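Local structure of bottromycin amidohydrolase (Streptomyces purpureus, 6I5S) at residues 169-174 / 203-208; 305-310 / 351-356. The protein acts as a dizinc, thiazoline-specific amidohydrolase and the gatekeeper of bottromycin biosynthesis in Streptomyces purpureus. All coordinates share one frame; numbering follows the deposited sequence.

How the interactions relate
Both contacts join an outer helix to a piece of chain adjoining zinc ligands in sequence. Interaction 1 comes first along the chain: helix 164-177 packs on residues 203-208, which run on to the zinc ligand H210. Interaction 2 follows after it has closed, and sets helix 301-313 against residues 351-356, just past the zinc ligand D348. Their centres lie 33 Å apart and their nearest atoms about 15 Å, so they do not touch. Interaction 2 comes near the metals, with the P352 side chain about 10 Å from a zinc ion. Both contacts are apolar, with no hydrogen bond across either, and neither supplies a zinc ligand.

Interaction 1. Residues 169-174 / 203-208; sequences KVVDDV and AGIPVV
V171, on the side of helix 164-177, presents its CG1 methyl to I205 and A203, residues at the end of helix 190-203 and just beyond it. The methyl lies 4.0 Å from I205 CD1, the two side chains crossing at a slant, and a looser 4.4 Å from A203 CB. Nearly a turn further on, V174 meets I205 tip to tip: its CG1, anti to the backbone N (chi1 170°), comes within 3.7 Å of I205 CD1 and also touches CG1 and CG2 of the isoleucine. Between A203 and I205 the chain breaks out of helix 190-203 at G204, where positive phi and two bonds back into the last turn form a Schellman motif. In the (beta/alpha)8 barrel expected of the amidohydrolase superfamily, this is probably the passage from a peripheral helix back to the barrel wall; the backbones of P206 and V208 bond to I182, next in sequence to the carboxylated lysine. With an alanine in place of I205, CG1, CG2 and CD1 are gone, and V171 and V174 would probably be left facing a gap. I205 also packs on A200; it and V174 both touch I182, and V174 touches A144 as well.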
# COMPACT_ATOMS: atom_id res chain seq x y z
N LYS A 169 14.72 9.22 21.94
CA LYS A 169 13.83 10.30 21.55
C LYS A 169 12.81 9.85 20.52
O LYS A 169 11.70 10.39 20.47
CB LYS A 169 14.63 11.50 21.01
CG LYS A 169 15.47 12.32 22.05
CD LYS A 169 16.19 13.44 21.22
CE LYS A 169 17.08 14.30 22.04
NZ LYS A 169 17.76 15.30 21.17
N VAL A 170 13.17 8.90 19.65
CA VAL A 170 12.20 8.40 18.70
C VAL A 170 11.17 7.53 19.40
O VAL A 170 9.97 7.66 19.13
CB VAL A 170 12.90 7.66 17.55
CG1 VAL A 170 11.88 7.07 16.58
CG2 VAL A 170 13.88 8.58 16.90
N VAL A 171 11.62 6.64 20.27
CA VAL A 171 10.71 5.83 21.05
C VAL A 171 9.74 6.73 21.87
O VAL A 171 8.54 6.44 21.96
CB VAL A 171 11.52 4.86 21.94
CG1 VAL A 171 10.66 4.19 23.00
CG2 VAL A 171 12.20 3.73 21.09
N ASP A 172 10.23 7.84 22.41
CA ASP A 172 9.35 8.79 23.13
C ASP A 172 8.23 9.33 22.25
O ASP A 172 7.08 9.47 22.72
CB ASP A 172 10.15 9.96 23.65
CG ASP A 172 11.14 9.58 24.76
OD1 ASP A 172 10.89 8.55 25.44
OD2 ASP A 172 12.10 10.35 25.03
N ASP A 173 8.57 9.75 21.01
CA ASP A 173 7.59 10.22 20.06
C ASP A 173 6.57 9.13 19.71
O ASP A 173 5.37 9.40 19.64
CB ASP A 173 8.26 10.69 18.77
CG ASP A 173 8.81 12.11 18.82
OD1 ASP A 173 8.60 12.85 19.77
OD2 ASP A 173 9.47 12.51 17.81
N VAL A 174 7.03 7.91 19.48
CA VAL A 174 6.13 6.82 19.14
C VAL A 174 5.11 6.61 20.25
O VAL A 174 3.89 6.58 20.00
CB VAL A 174 6.92 5.54 18.82
CG1 VAL A 174 6.02 4.33 18.70
CG2 VAL A 174 7.72 5.74 17.52
N ALA A 203 9.72 -2.12 24.08
CA ALA A 203 8.58 -1.21 24.16
C ALA A 203 7.40 -1.67 23.31
O ALA A 203 6.36 -0.98 23.28
CB ALA A 203 9.00 0.20 23.71
N GLY A 204 7.49 -2.83 22.67
CA GLY A 204 6.39 -3.30 21.82
C GLY A 204 6.20 -2.58 20.52
O GLY A 204 5.11 -2.61 19.96
N ILE A 205 7.23 -1.91 20.02
CA ILE A 205 7.16 -1.10 18.81
C ILE A 205 7.77 -1.89 17.65
O ILE A 205 8.98 -2.22 17.71
CB ILE A 205 7.91 0.21 18.98
CG1 ILE A 205 7.34 1.03 20.14
CG2 ILE A 205 7.84 1.02 17.69
CD1 ILE A 205 8.29 2.09 20.56
N PRO A 206 7.04 -2.09 16.57
CA PRO A 206 7.65 -2.74 15.39
C PRO A 206 8.57 -1.83 14.62
O PRO A 206 8.33 -0.62 14.54
CB PRO A 206 6.43 -3.12 14.52
CG PRO A 206 5.38 -2.25 14.92
CD PRO A 206 5.60 -1.89 16.40
N VAL A 207 9.63 -2.44 14.07
CA VAL A 207 10.58 -1.75 13.21
C VAL A 207 10.46 -2.30 11.79
O VAL A 207 10.55 -3.53 11.58
CB VAL A 207 12.03 -1.89 13.73
CG1 VAL A 207 12.99 -1.18 12.79
CG2 VAL A 207 12.13 -1.36 15.19
N VAL A 208 10.28 -1.41 10.83
CA VAL A 208 10.11 -1.77 9.44
C VAL A 208 11.12 -0.98 8.62
O VAL A 208 11.81 -0.11 9.14
CB VAL A 208 8.67 -1.53 8.92
CG1 VAL A 208 7.69 -2.37 9.68
CG2 VAL A 208 8.29 -0.04 9.01

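Interaction 2. Residues 305-310 / 351-356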
# COMPACT_ATOMS: atom_id res chain seq x y z
N GLN A 305 7.46 14.70 -14.29
CA GLN A 305 7.80 15.10 -15.65
C GLN A 305 9.26 14.80 -15.95
O GLN A 305 9.62 14.42 -17.08
CB GLN A 305 7.52 16.58 -15.82
CG GLN A 305 7.69 17.07 -17.28
CD GLN A 305 6.40 17.09 -18.02
OE1 GLN A 305 5.39 17.52 -17.47
NE2 GLN A 305 6.40 16.60 -19.25
N ALA A 306 10.13 14.95 -14.95
CA ALA A 306 11.54 14.60 -15.15
C ALA A 306 11.70 13.11 -15.39
O ALA A 306 12.51 12.69 -16.21
CB ALA A 306 12.35 15.03 -13.94
N ALA A 307 10.95 12.30 -14.68
CA ALA A 307 11.00 10.86 -14.91
C ALA A 307 10.48 10.52 -16.30
O ALA A 307 10.99 9.61 -16.96
CB ALA A 307 10.21 10.13 -13.83
N ALA A 308 9.45 11.23 -16.76
CA ALA A 308 8.94 11.03 -18.11
C ALA A 308 10.01 11.31 -19.16
O ALA A 308 10.08 10.63 -20.18
CB ALA A 308 7.72 11.92 -18.35
N ARG A 309 10.83 12.35 -18.94
CA ARG A 309 11.94 12.65 -19.83
C ARG A 309 12.95 11.50 -19.85
O ARG A 309 13.45 11.12 -20.92
CB ARG A 309 12.61 13.94 -19.39
CG ARG A 309 13.68 14.44 -20.35
CD ARG A 309 13.15 14.77 -21.76
NE ARG A 309 12.01 15.69 -21.74
CZ ARG A 309 12.11 17.02 -21.73
NH1 ARG A 309 13.30 17.63 -21.75
NH2 ARG A 309 10.99 17.76 -21.68
N ASP A 310 13.24 10.93 -18.68
CA ASP A 310 14.13 9.77 -18.65
C ASP A 310 13.53 8.64 -19.46
O ASP A 310 14.23 7.97 -20.22
CB ASP A 310 14.39 9.28 -17.22
CG ASP A 310 15.54 10.00 -16.51
OD1 ASP A 310 16.45 10.51 -17.18
OD2 ASP A 310 15.53 10.04 -15.25
N ASN A 351 5.70 7.92 -5.92
CA ASN A 351 6.84 7.87 -6.84
C ASN A 351 6.35 8.11 -8.25
O ASN A 351 5.16 7.87 -8.56
CB ASN A 351 7.52 6.51 -6.79
CG ASN A 351 8.43 6.32 -5.60
OD1 ASN A 351 8.36 7.08 -4.65
ND2 ASN A 351 9.25 5.27 -5.62
N PRO A 352 7.21 8.59 -9.15
CA PRO A 352 6.73 8.92 -10.49
C PRO A 352 6.00 7.79 -11.20
O PRO A 352 6.49 6.66 -11.27
CB PRO A 352 8.01 9.33 -11.20
CG PRO A 352 8.90 9.93 -10.10
CD PRO A 352 8.62 9.05 -8.94
N PHE A 353 4.78 8.09 -11.63
CA PHE A 353 3.89 7.19 -12.38
C PHE A 353 3.41 6.00 -11.56
O PHE A 353 2.89 5.03 -12.13
CB PHE A 353 4.59 6.76 -13.68
CG PHE A 353 4.85 7.93 -14.54
CD1 PHE A 353 3.78 8.61 -15.11
CD2 PHE A 353 6.11 8.43 -14.69
CE1 PHE A 353 3.98 9.75 -15.87
CE2 PHE A 353 6.32 9.57 -15.46
CZ PHE A 353 5.25 10.22 -16.04
N VAL A 354 3.49 6.09 -10.23
CA VAL A 354 2.87 5.12 -9.32
C VAL A 354 1.70 5.83 -8.66
O VAL A 354 1.89 6.62 -7.73
CB VAL A 354 3.86 4.58 -8.31
CG1 VAL A 354 3.21 3.45 -7.53
CG2 VAL A 354 5.14 4.10 -9.03
N VAL A 355 0.49 5.59 -9.18
CA VAL A 355 -0.69 6.37 -8.81
C VAL A 355 -1.43 5.65 -7.70
O VAL A 355 -1.82 4.49 -7.86
CB VAL A 355 -1.62 6.59 -10.01
CG1 VAL A 355 -2.91 7.39 -9.61
CG2 VAL A 355 -0.90 7.35 -11.13
N ALA A 356 -1.64 6.34 -6.57
CA ALA A 356 -2.40 5.75 -5.46
C ALA A 356 -3.76 5.21 -5.93
O ALA A 356 -4.59 5.94 -6.47
CB ALA A 356 -2.62 6.81 -4.34
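A307 and P352 make the tightest apolar contact between the two segments. The A307 CB methyl, pointing from helix 301-313 toward the 351-356 loop, sits 3.5 Å from P352 CB, and the ring CG follows at 4.0 Å. The methyl thus meets the proline ring at its CB-CG edge and not over a face. The same methyl also lies by the phenylalanine, 4.3 Å from F353 CE2, so this one alanine bears on both residues.

The aromatic part of the contact is made by the edge of F353 and not by its face. A308 CB lies 3.8 Å from F353 CZ, and the backbone A308 N, in the plane of the ring at its rim, is equally near F353 CE2. With CG beside its own backbone N (chi1 -62°), the phenylalanine sends the CE2-CZ edge at the helix, and the small alanines allow the ring to come close to the helix backbone. No hydrogen bond crosses the contact.

What brings proline and phenylalanine to the helix together is a type II beta turn from N351 to V354, closed by V354 N to N351 O at 3.0 Å. P352 and F353 are its two central residues. F353 has the positive phi (67°) of the third turn position, an unusual conformation for a residue with a large side chain.

The loop leaves the metal ligand D348 and leads into helix 358-369, whose S359 OG is hydrogen-bonded to V355 O of the loop. The F353 ring also meets W304 of helix 301-313 at about 45° between planes and touches V292 and L293, which places the buried phenylalanine between helices 290-295 and 301-313.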